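PDB 1LO7: 4-hydroxybenzoyl-CoA thioesterase from Pseudomonas sp. CBS3, which hydrolyses 4-hydroxybenzoyl-CoA to 4-hydroxybenzoate and CoA, the last step in the conversion of 4-chlorobenzoate to 4-hydroxybenzoate. Local coordinates for residues P25-W30 against L109-D114; A34-F39 against P45-T50; T82-W87 against F92-S97. All coordinates share one frame; numbering follows the deposited sequence.

Interaction 1: residues P25-W30 against L109-D114; sequences PNYHRW and LVMRAD
In this hot dog fold the central helix 25-41 is wrapped by an antiparallel sheet, and Y27 meets V110 and M111 where the start of that helix faces strand 107-123, beside a bound 4-hydroxyphenacyl-CoA. M111 CG lies over one face of the Y27 ring, 4.1 Å from the ring centroid and 25° off the normal, a CH-pi contact displaced toward the rim at CD1. The sulfur follows obliquely: M111 SD is 5.0 Å from the same centroid, a Met-aromatic contact. With chi1 at 71°, M111 CG sits between its own backbone N and carbonyl carbon, and further bends at chi2 and chi3 bring CE to 4.0 Å from Y27 CB. V110 approaches the phenol end at about a right angle, its CG1 being 3.5 Å from Y27 OH. Replacing Y27 by an alanine would probably leave M111 CG and V110 CG1 without their aromatic partner and open a gap beside the ligand. V110 and M111 can both face the helix because they form a classic beta bulge opposite V98 of strand 91-101; M111 also packs on F68 of strand 56-68, while Y27 also touches the loop residues V22 and A72.

Interaction 2: residues A34-F39 against P45-T50; sequences ASRNYF and PPWRQT
The substrate-binding residue W47 lies at the start of helix 47-54, where its indole fits against R36 and F39 of the central hot dog helix 25-41 and also touches the bound 4-hydroxyphenacyl-CoA. The aliphatic part of R36 does the touching on one side: R36 CD is 3.5 Å from W47 NE1, and R36 CG is 3.6 Å from that same nitrogen. The approach is oblique to the indole, and the two side chains slide past each other in opposite directions. R36 leaves the helix with CG anti to the backbone N (chi1 -158°) and bends at chi3, which carries the guanidinium past the indole with its plane 70° from that of the ring. F39 comes to the benzo part of the indole: its CD2 lies near the indole plane, at the edge, 4.2 Å from W47 CZ2.

A water supplies the polar link. It accepts from R36 NH1 at 3.1 Å, in the guanidinium plane, and from W47 N at 3.0 Å, while also lying over one face of the indole. W47 N belongs to the first turn of its helix, just after the N-cap residue P46, whose carbonyl O receives the amides of both Q49 and T50. The bridge thus ties R36 to the helix start.

The other terminal nitrogen, R36 NH2, forms salt bridges with D75 and E12 of the third subunit, and Y74 of that subunit packs on R36, P46 and W47. The R36 methylenes CG and CD thus pack against the NE1 end of the indole, while its charged end is held by carboxylates across the subunit interface; this pairing probably stabilises the positive charge and helps to fix the position of a substrate-binding tryptophan.

Interaction 3: residues T82-W87 against F92-S97; sequences TCIKEW and FVQRHS
T82 lies beside H96 in a non-hydrogen-bonded antiparallel pair, and their side chains point the same way. T82 OG1 is 2.8 Å from H96 ND1, a hydrogen bond in which either could be the donor, and it meets the imidazole at its edge, in the ring plane. The other ring nitrogen, H96 NE2, is hydrogen-bonded to E115, so the ring is gripped at both nitrogens and its rotation fixed. At C83 the backbones pair with R95 in both directions: C83 N donates to R95 O at 3.0 Å, and C83 O accepts from R95 N. I84 returns to the T82 side of the sheet and pairs with Q94; its CD1 reaches 3.6 Å from F92 CD2, the two side chains crossing at a slant.

Strands 77-87 and 91-101 form a beta hairpin in the curved hot dog sheet, and here its register slips by one residue. K85 and E86 both face V93, a classic beta bulge. K85 N donates to V93 O at 2.8 Å, from 24° outside the V93 carbonyl plane, whereas V93 N donates to E86 O at 2.9 Å in the plane of the E86 carbonyl. K85 runs alongside V93, with CD 3.6 Å from V93 CG1, then passes over one face of the R95 guanidinium. K85 NZ and R95 NH2 are like charges only 4.3 Å apart; D114, which forms a salt bridge with R95 and also touches K85, probably offsets them. E86 carries its carboxylate to a salt bridge with R88. At W87, one face of the indole is occupied by I84 CG2, centred over the ring, while W87 CE3 packs 3.7 Å from F92 CB; the W87 six-membered ring and the F92 ring meet obliquely, their planes at 56°.

Interactions 1 and 2 use successive parts of helix 25-41, their centres about 19 Å apart on opposite sides of the chain's centre. Interaction 3 belongs to the sheet that the helix packs against. It joins interaction 1 through neighbouring strands, where A113 O and H96 N, 2.8 Å apart, form a probable hydrogen bond next to D114 and R95. It meets interaction 2 at the aromatic rings, F39 CZ lying 3.5 Å from F92 CZ. Y27 and W47 each lie near a bound 4-hydroxyphenacyl-CoA, about 4 and 3 Å away respectively at the nearest side-chain atoms, and Y27 is about 9 Å from the active-site residue D17, side chain to side chain.

Interaction 1: residues P25-W30 against L109-D114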
loop_
_atom_site.group_PDB
_atom_site.type_symbol
_atom_site.label_atom_id
_atom_site.label_comp_id
_atom_site.label_asym_id
_atom_site.label_seq_id
_atom_site.Cartn_x
_atom_site.Cartn_y
_atom_site.Cartn_z
ATOM N N PRO A 25 -1.621 -3.647 8.161
ATOM C CA PRO A 25 -0.804 -2.485 7.868
ATOM C C PRO A 25 -1.657 -1.288 7.460
ATOM O O PRO A 25 -1.265 -0.131 7.639
ATOM C CB PRO A 25 0.201 -2.927 6.845
ATOM C CG PRO A 25 0.273 -4.445 7.030
ATOM C CD PRO A 25 -1.112 -4.880 7.482
ATOM N N ASN A 26 -2.852 -1.558 6.943
ATOM C CA ASN A 26 -3.777 -0.488 6.567
ATOM C C ASN A 26 -4.159 0.376 7.760
ATOM O O ASN A 26 -4.306 1.604 7.628
ATOM C CB ASN A 26 -5.007 -0.980 5.771
ATOM C CG ASN A 26 -4.545 -1.515 4.433
ATOM O OD1 ASN A 26 -3.725 -0.868 3.782
ATOM N ND2 ASN A 26 -4.993 -2.700 4.024
ATOM N N TYR A 27 -4.340 -0.244 8.954
ATOM C CA TYR A 27 -4.648 0.561 10.116
ATOM C C TYR A 27 -3.516 1.576 10.361
ATOM O O TYR A 27 -3.739 2.733 10.668
ATOM C CB TYR A 27 -4.805 -0.268 11.405
ATOM C CG TYR A 27 -6.079 -1.089 11.412
ATOM C CD1 TYR A 27 -7.313 -0.449 11.524
ATOM C CD2 TYR A 27 -6.057 -2.478 11.322
ATOM C CE1 TYR A 27 -8.494 -1.193 11.552
ATOM C CE2 TYR A 27 -7.228 -3.237 11.343
ATOM C CZ TYR A 27 -8.450 -2.581 11.455
ATOM O OH TYR A 27 -9.627 -3.300 11.451
ATOM N N HIS A 28 -2.263 1.151 10.200
ATOM C CA HIS A 28 -1.171 2.089 10.418
ATOM C C HIS A 28 -1.215 3.230 9.392
ATOM O O HIS A 28 -0.883 4.353 9.705
ATOM C CB HIS A 28 0.189 1.339 10.395
ATOM C CG HIS A 28 0.258 0.391 11.544
ATOM N ND1 HIS A 28 0.419 0.855 12.872
ATOM C CD2 HIS A 28 0.176 -0.982 11.566
ATOM C CE1 HIS A 28 0.436 -0.246 13.661
ATOM N NE2 HIS A 28 0.298 -1.355 12.900
ATOM N N ARG A 29 -1.643 2.941 8.134
ATOM C CA ARG A 29 -1.748 4.005 7.135
ATOM C C ARG A 29 -2.768 4.993 7.677
ATOM O O ARG A 29 -2.542 6.190 7.635
ATOM C CB ARG A 29 -2.354 3.467 5.810
ATOM C CG ARG A 29 -1.401 2.702 4.925
ATOM C CD ARG A 29 -1.771 2.870 3.443
ATOM N NE ARG A 29 -3.060 2.279 3.148
ATOM C CZ ARG A 29 -4.191 2.948 2.951
ATOM N NH1 ARG A 29 -4.208 4.257 2.992
ATOM N NH2 ARG A 29 -5.345 2.286 2.689
ATOM N N TRP A 30 -3.872 4.477 8.190
ATOM C CA TRP A 30 -4.904 5.375 8.689
ATOM C C TRP A 30 -4.472 6.149 9.952
ATOM O O TRP A 30 -4.839 7.357 10.137
ATOM C CB TRP A 30 -6.246 4.649 8.873
ATOM C CG TRP A 30 -6.708 4.033 7.597
ATOM C CD1 TRP A 30 -6.567 4.544 6.341
ATOM C CD2 TRP A 30 -7.376 2.783 7.466
ATOM N NE1 TRP A 30 -7.115 3.668 5.418
ATOM C CE2 TRP A 30 -7.600 2.570 6.095
ATOM C CE3 TRP A 30 -7.763 1.798 8.384
ATOM C CZ2 TRP A 30 -8.232 1.405 5.663
ATOM C CZ3 TRP A 30 -8.392 0.667 7.947
ATOM C CH2 TRP A 30 -8.614 0.466 6.591
ATOM N N LEU A 109 -15.283 -0.795 19.890
ATOM C CA LEU A 109 -13.881 -0.434 19.746
ATOM C C LEU A 109 -13.285 -1.453 18.798
ATOM O O LEU A 109 -13.509 -2.654 18.962
ATOM C CB LEU A 109 -13.212 -0.477 21.139
ATOM C CG LEU A 109 -11.700 -0.375 21.121
ATOM C CD1 LEU A 109 -11.279 1.043 20.761
ATOM C CD2 LEU A 109 -11.140 -0.729 22.499
ATOM N N VAL A 110 -12.562 -0.997 17.771
ATOM C CA VAL A 110 -11.938 -1.872 16.773
ATOM C C VAL A 110 -10.457 -2.071 17.055
ATOM O O VAL A 110 -9.929 -3.194 17.104
ATOM C CB VAL A 110 -12.166 -1.373 15.318
ATOM C CG1 VAL A 110 -11.334 -2.187 14.344
ATOM C CG2 VAL A 110 -13.628 -1.526 14.927
ATOM N N MET A 111 -9.762 -0.945 17.232
ATOM C CA MET A 111 -8.346 -1.025 17.537
ATOM C C MET A 111 -7.879 0.252 18.222
ATOM O O MET A 111 -8.576 1.275 18.222
ATOM C CB MET A 111 -7.458 -1.438 16.328
ATOM C CG MET A 111 -7.309 -0.389 15.250
ATOM S SD MET A 111 -5.929 0.748 15.498
ATOM C CE MET A 111 -4.382 -0.195 15.416
ATOM N N ARG A 112 -6.710 0.181 18.826
ATOM C CA ARG A 112 -6.185 1.368 19.491
ATOM C C ARG A 112 -4.672 1.366 19.394
ATOM O O ARG A 112 -4.052 0.294 19.344
ATOM C CB ARG A 112 -6.608 1.401 20.965
ATOM C CG ARG A 112 -6.003 2.607 21.705
ATOM C CD ARG A 112 -6.614 2.879 23.101
ATOM N NE ARG A 112 -7.970 3.484 23.137
ATOM C CZ ARG A 112 -9.066 2.973 23.749
ATOM N NH1 ARG A 112 -9.047 1.828 24.432
ATOM N NH2 ARG A 112 -10.197 3.670 23.687
ATOM N N ALA A 113 -4.065 2.563 19.360
ATOM C CA ALA A 113 -2.632 2.579 19.318
ATOM C C ALA A 113 -2.096 3.833 20.023
ATOM O O ALA A 113 -2.696 4.906 19.915
ATOM C CB ALA A 113 -2.097 2.577 17.875
ATOM N N ASP A 114 -0.988 3.655 20.749
ATOM C CA ASP A 114 -0.301 4.749 21.392
ATOM C C ASP A 114 0.991 4.836 20.602
ATOM O O ASP A 114 1.838 3.921 20.647
ATOM C CB ASP A 114 0.040 4.500 22.848
ATOM C CG ASP A 114 -1.165 4.736 23.696
ATOM O OD1 ASP A 114 -2.137 5.326 23.304
ATOM O OD2 ASP A 114 -1.069 4.252 24.897
#

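Interaction 2: residues A34-F39 against P45-T50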
loop_
_atom_site.group_PDB
_atom_site.type_symbol
_atom_site.label_atom_id
_atom_site.label_comp_id
_atom_site.label_asym_id
_atom_site.label_seq_id
_atom_site.Cartn_x
_atom_site.Cartn_y
_atom_site.Cartn_z
ATOM N N ALA A 34 -4.369 10.063 10.477
ATOM C CA ALA A 34 -5.054 10.711 11.613
ATOM C C ALA A 34 -4.046 11.545 12.433
ATOM O O ALA A 34 -4.365 12.575 12.987
ATOM C CB ALA A 34 -5.703 9.670 12.517
ATOM N N SER A 35 -2.804 11.074 12.540
ATOM C CA SER A 35 -1.766 11.813 13.293
ATOM C C SER A 35 -1.519 13.209 12.693
ATOM O O SER A 35 -1.413 14.234 13.384
ATOM C CB SER A 35 -0.451 11.016 13.240
ATOM O OG SER A 35 0.657 11.787 13.718
ATOM N N ARG A 36 -1.402 13.227 11.367
ATOM C CA ARG A 36 -1.120 14.465 10.662
ATOM C C ARG A 36 -2.353 15.346 10.657
ATOM O O ARG A 36 -2.242 16.574 10.764
ATOM C CB ARG A 36 -0.680 14.187 9.235
ATOM C CG ARG A 36 0.118 15.353 8.650
ATOM C CD ARG A 36 0.623 15.033 7.245
ATOM N NE ARG A 36 -0.500 14.849 6.287
ATOM C CZ ARG A 36 -1.141 15.849 5.670
ATOM N NH1 ARG A 36 -0.822 17.122 5.829
ATOM N NH2 ARG A 36 -2.145 15.548 4.853
ATOM N N ASN A 37 -3.518 14.705 10.494
ATOM C CA ASN A 37 -4.785 15.423 10.488
ATOM C C ASN A 37 -4.959 16.196 11.806
ATOM O O ASN A 37 -5.516 17.325 11.861
ATOM C CB ASN A 37 -5.963 14.425 10.289
ATOM C CG ASN A 37 -7.320 15.166 10.313
ATOM O OD1 ASN A 37 -7.673 15.872 9.332
ATOM N ND2 ASN A 37 -8.055 15.040 11.407
ATOM N N TYR A 38 -4.498 15.560 12.903
ATOM C CA TYR A 38 -4.595 16.197 14.225
ATOM C C TYR A 38 -3.828 17.496 14.197
ATOM O O TYR A 38 -4.342 18.538 14.551
ATOM C CB TYR A 38 -3.949 15.265 15.268
ATOM C CG TYR A 38 -3.817 15.884 16.631
ATOM C CD1 TYR A 38 -4.873 15.843 17.548
ATOM C CD2 TYR A 38 -2.620 16.497 17.004
ATOM C CE1 TYR A 38 -4.744 16.411 18.819
ATOM C CE2 TYR A 38 -2.465 17.071 18.268
ATOM C CZ TYR A 38 -3.534 17.025 19.164
ATOM O OH TYR A 38 -3.344 17.604 20.393
ATOM N N PHE A 39 -2.573 17.449 13.750
ATOM C CA PHE A 39 -1.793 18.668 13.721
ATOM C C PHE A 39 -2.379 19.713 12.767
ATOM O O PHE A 39 -2.388 20.911 13.119
ATOM C CB PHE A 39 -0.324 18.349 13.343
ATOM C CG PHE A 39 0.357 17.581 14.450
ATOM C CD1 PHE A 39 0.457 18.164 15.709
ATOM C CD2 PHE A 39 0.879 16.292 14.270
ATOM C CE1 PHE A 39 1.072 17.497 16.770
ATOM C CE2 PHE A 39 1.486 15.603 15.327
ATOM C CZ PHE A 39 1.595 16.215 16.578
ATOM N N PRO A 45 1.105 24.345 10.149
ATOM C CA PRO A 45 1.151 24.376 8.701
ATOM C C PRO A 45 1.541 22.987 8.169
ATOM O O PRO A 45 2.040 22.156 8.913
ATOM C CB PRO A 45 2.302 25.367 8.401
ATOM C CG PRO A 45 2.716 26.033 9.703
ATOM C CD PRO A 45 2.236 25.072 10.777
ATOM N N PRO A 46 1.363 22.738 6.891
ATOM C CA PRO A 46 1.766 21.469 6.313
ATOM C C PRO A 46 3.275 21.335 6.368
ATOM O O PRO A 46 3.997 22.352 6.322
ATOM C CB PRO A 46 1.329 21.513 4.833
ATOM C CG PRO A 46 0.631 22.854 4.639
ATOM C CD PRO A 46 0.571 23.579 5.967
ATOM N N TRP A 47 3.754 20.095 6.444
ATOM C CA TRP A 47 5.194 19.918 6.524
ATOM C C TRP A 47 5.950 20.596 5.355
ATOM O O TRP A 47 7.074 21.069 5.507
ATOM C CB TRP A 47 5.585 18.446 6.621
ATOM C CG TRP A 47 4.819 17.681 7.668
ATOM C CD1 TRP A 47 4.282 16.446 7.490
ATOM C CD2 TRP A 47 4.501 18.090 9.011
ATOM N NE1 TRP A 47 3.653 16.030 8.622
ATOM C CE2 TRP A 47 3.783 16.996 9.597
ATOM C CE3 TRP A 47 4.782 19.246 9.787
ATOM C CZ2 TRP A 47 3.325 17.027 10.910
ATOM C CZ3 TRP A 47 4.325 19.255 11.104
ATOM C CH2 TRP A 47 3.611 18.152 11.643
ATOM N N ARG A 48 5.347 20.641 4.150
ATOM C CA ARG A 48 5.977 21.260 2.981
ATOM C C ARG A 48 6.391 22.684 3.308
ATOM O O ARG A 48 7.389 23.200 2.822
ATOM C CB ARG A 48 4.888 21.253 1.897
ATOM C CG ARG A 48 5.299 21.451 0.474
ATOM C CD ARG A 48 4.036 21.517 -0.380
ATOM N NE ARG A 48 3.400 20.202 -0.534
ATOM C CZ ARG A 48 2.229 19.917 0.015
ATOM N NH1 ARG A 48 1.551 20.808 0.747
ATOM N NH2 ARG A 48 1.720 18.701 -0.204
ATOM N N GLN A 49 5.594 23.333 4.132
ATOM C CA GLN A 49 5.884 24.692 4.511
ATOM C C GLN A 49 6.830 24.740 5.730
ATOM O O GLN A 49 7.782 25.523 5.796
ATOM C CB GLN A 49 4.523 25.410 4.751
ATOM C CG GLN A 49 4.593 26.833 5.311
ATOM C CD GLN A 49 3.194 27.396 5.507
ATOM O OE1 GLN A 49 2.260 27.032 4.769
ATOM N NE2 GLN A 49 3.048 28.242 6.532
ATOM N N THR A 50 6.576 23.890 6.740
ATOM C CA THR A 50 7.442 23.941 7.908
ATOM C C THR A 50 8.882 23.612 7.553
ATOM O O THR A 50 9.799 24.124 8.192
ATOM C CB THR A 50 6.989 23.012 9.058
ATOM O OG1 THR A 50 7.020 21.638 8.648
ATOM C CG2 THR A 50 5.593 23.371 9.549
HETATM O O HOH W 1 1.560 18.261 7.377
#

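Interaction 3: residues T82-W87 against F92-S97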
loop_
_atom_site.group_PDB
_atom_site.type_symbol
_atom_site.label_atom_id
_atom_site.label_comp_id
_atom_site.label_asym_id
_atom_site.label_seq_id
_atom_site.Cartn_x
_atom_site.Cartn_y
_atom_site.Cartn_z
ATOM N N THR A 82 -8.142 11.021 17.941
ATOM C CA THR A 82 -6.740 11.237 18.213
ATOM C C THR A 82 -6.490 12.399 19.181
ATOM O O THR A 82 -7.090 13.462 19.080
ATOM C CB THR A 82 -6.030 11.581 16.860
ATOM O OG1 THR A 82 -6.196 10.509 15.948
ATOM C CG2 THR A 82 -4.533 11.845 17.043
ATOM N N CYS A 83 -5.585 12.156 20.127
ATOM C CA CYS A 83 -5.193 13.184 21.083
ATOM C C CYS A 83 -3.747 12.980 21.478
ATOM O O CYS A 83 -3.138 11.953 21.206
ATOM C CB CYS A 83 -6.077 13.217 22.340
ATOM S SG CYS A 83 -5.782 11.790 23.408
ATOM N N ILE A 84 -3.185 13.992 22.105
ATOM C CA ILE A 84 -1.852 13.904 22.589
ATOM C C ILE A 84 -2.046 13.534 24.067
ATOM O O ILE A 84 -2.677 14.271 24.823
ATOM C CB ILE A 84 -1.111 15.214 22.492
ATOM C CG1 ILE A 84 -1.030 15.632 21.028
ATOM C CG2 ILE A 84 0.288 15.047 23.140
ATOM C CD1 ILE A 84 0.047 14.843 20.292
ATOM N N LYS A 85 -1.515 12.389 24.445
ATOM C CA LYS A 85 -1.599 11.835 25.774
ATOM C C LYS A 85 -0.552 12.473 26.687
ATOM O O LYS A 85 -0.813 12.739 27.855
ATOM C CB LYS A 85 -1.360 10.315 25.631
ATOM C CG LYS A 85 -1.608 9.425 26.847
ATOM C CD LYS A 85 -0.832 8.098 26.815
ATOM C CE LYS A 85 -1.255 7.085 27.879
ATOM N NZ LYS A 85 -0.225 6.826 28.903
ATOM N N GLU A 86 0.665 12.733 26.159
ATOM C CA GLU A 86 1.719 13.317 26.982
ATOM C C GLU A 86 2.801 13.989 26.158
ATOM O O GLU A 86 3.228 13.497 25.087
ATOM C CB GLU A 86 2.328 12.139 27.793
ATOM C CG GLU A 86 3.575 12.476 28.653
ATOM C CD GLU A 86 4.217 11.209 29.213
ATOM O OE1 GLU A 86 5.352 11.142 29.587
ATOM O OE2 GLU A 86 3.413 10.177 29.200
ATOM N N TRP A 87 3.249 15.149 26.657
ATOM C CA TRP A 87 4.346 15.916 26.030
ATOM C C TRP A 87 5.554 15.620 26.913
ATOM O O TRP A 87 5.537 15.784 28.144
ATOM C CB TRP A 87 4.110 17.434 26.009
ATOM C CG TRP A 87 2.904 17.931 25.254
ATOM C CD1 TRP A 87 1.782 18.472 25.811
ATOM C CD2 TRP A 87 2.749 18.027 23.842
ATOM N NE1 TRP A 87 0.914 18.852 24.840
ATOM C CE2 TRP A 87 1.478 18.598 23.613
ATOM C CE3 TRP A 87 3.553 17.690 22.754
ATOM C CZ2 TRP A 87 1.004 18.824 22.310
ATOM C CZ3 TRP A 87 3.068 17.904 21.464
ATOM C CH2 TRP A 87 1.812 18.472 21.259
ATOM N N PHE A 92 6.527 12.843 22.052
ATOM C CA PHE A 92 5.176 13.005 22.547
ATOM C C PHE A 92 4.441 11.681 22.270
ATOM O O PHE A 92 4.804 10.928 21.346
ATOM C CB PHE A 92 4.484 14.240 21.932
ATOM C CG PHE A 92 4.367 14.173 20.412
ATOM C CD1 PHE A 92 5.329 14.776 19.586
ATOM C CD2 PHE A 92 3.308 13.495 19.788
ATOM C CE1 PHE A 92 5.248 14.707 18.190
ATOM C CE2 PHE A 92 3.209 13.427 18.390
ATOM C CZ PHE A 92 4.177 14.039 17.582
ATOM N N VAL A 93 3.433 11.427 23.065
ATOM C CA VAL A 93 2.662 10.212 22.931
ATOM C C VAL A 93 1.360 10.635 22.324
ATOM O O VAL A 93 0.659 11.475 22.880
ATOM C CB VAL A 93 2.421 9.537 24.302
ATOM C CG1 VAL A 93 1.544 8.290 24.106
ATOM C CG2 VAL A 93 3.720 9.150 25.046
ATOM N N GLN A 94 1.066 10.062 21.153
ATOM C CA GLN A 94 -0.161 10.360 20.444
ATOM C C GLN A 94 -1.047 9.091 20.472
ATOM O O GLN A 94 -0.655 8.025 19.992
ATOM C CB GLN A 94 0.112 10.801 18.977
ATOM C CG GLN A 94 -1.071 11.507 18.312
ATOM C CD GLN A 94 -0.645 12.186 17.006
ATOM O OE1 GLN A 94 -1.176 13.244 16.625
ATOM N NE2 GLN A 94 0.322 11.603 16.327
ATOM N N ARG A 95 -2.215 9.236 21.053
ATOM C CA ARG A 95 -3.131 8.116 21.169
ATOM C C ARG A 95 -4.228 8.187 20.121
ATOM O O ARG A 95 -4.788 9.266 19.841
ATOM C CB ARG A 95 -3.778 8.093 22.569
ATOM C CG ARG A 95 -4.959 7.084 22.632
ATOM C CD ARG A 95 -5.365 6.740 24.058
ATOM N NE ARG A 95 -4.289 6.027 24.730
ATOM C CZ ARG A 95 -4.367 5.616 25.988
ATOM N NH1 ARG A 95 -5.446 5.841 26.735
ATOM N NH2 ARG A 95 -3.346 4.978 26.504
ATOM N N HIS A 96 -4.539 7.007 19.540
ATOM C CA HIS A 96 -5.586 6.909 18.548
ATOM C C HIS A 96 -6.566 5.797 18.922
ATOM O O HIS A 96 -6.133 4.676 19.195
ATOM C CB HIS A 96 -5.070 6.582 17.154
ATOM C CG HIS A 96 -3.933 7.400 16.651
ATOM N ND1 HIS A 96 -4.145 8.593 16.017
ATOM C CD2 HIS A 96 -2.610 7.123 16.647
ATOM C CE1 HIS A 96 -2.956 9.045 15.657
ATOM N NE2 HIS A 96 -2.005 8.189 16.048
ATOM N N SER A 97 -7.862 6.108 18.961
ATOM C CA SER A 97 -8.875 5.094 19.253
ATOM C C SER A 97 -9.733 4.940 18.002
ATOM O O SER A 97 -10.281 5.934 17.486
ATOM C CB SER A 97 -9.708 5.476 20.448
ATOM O OG SER A 97 -8.796 5.666 21.532
#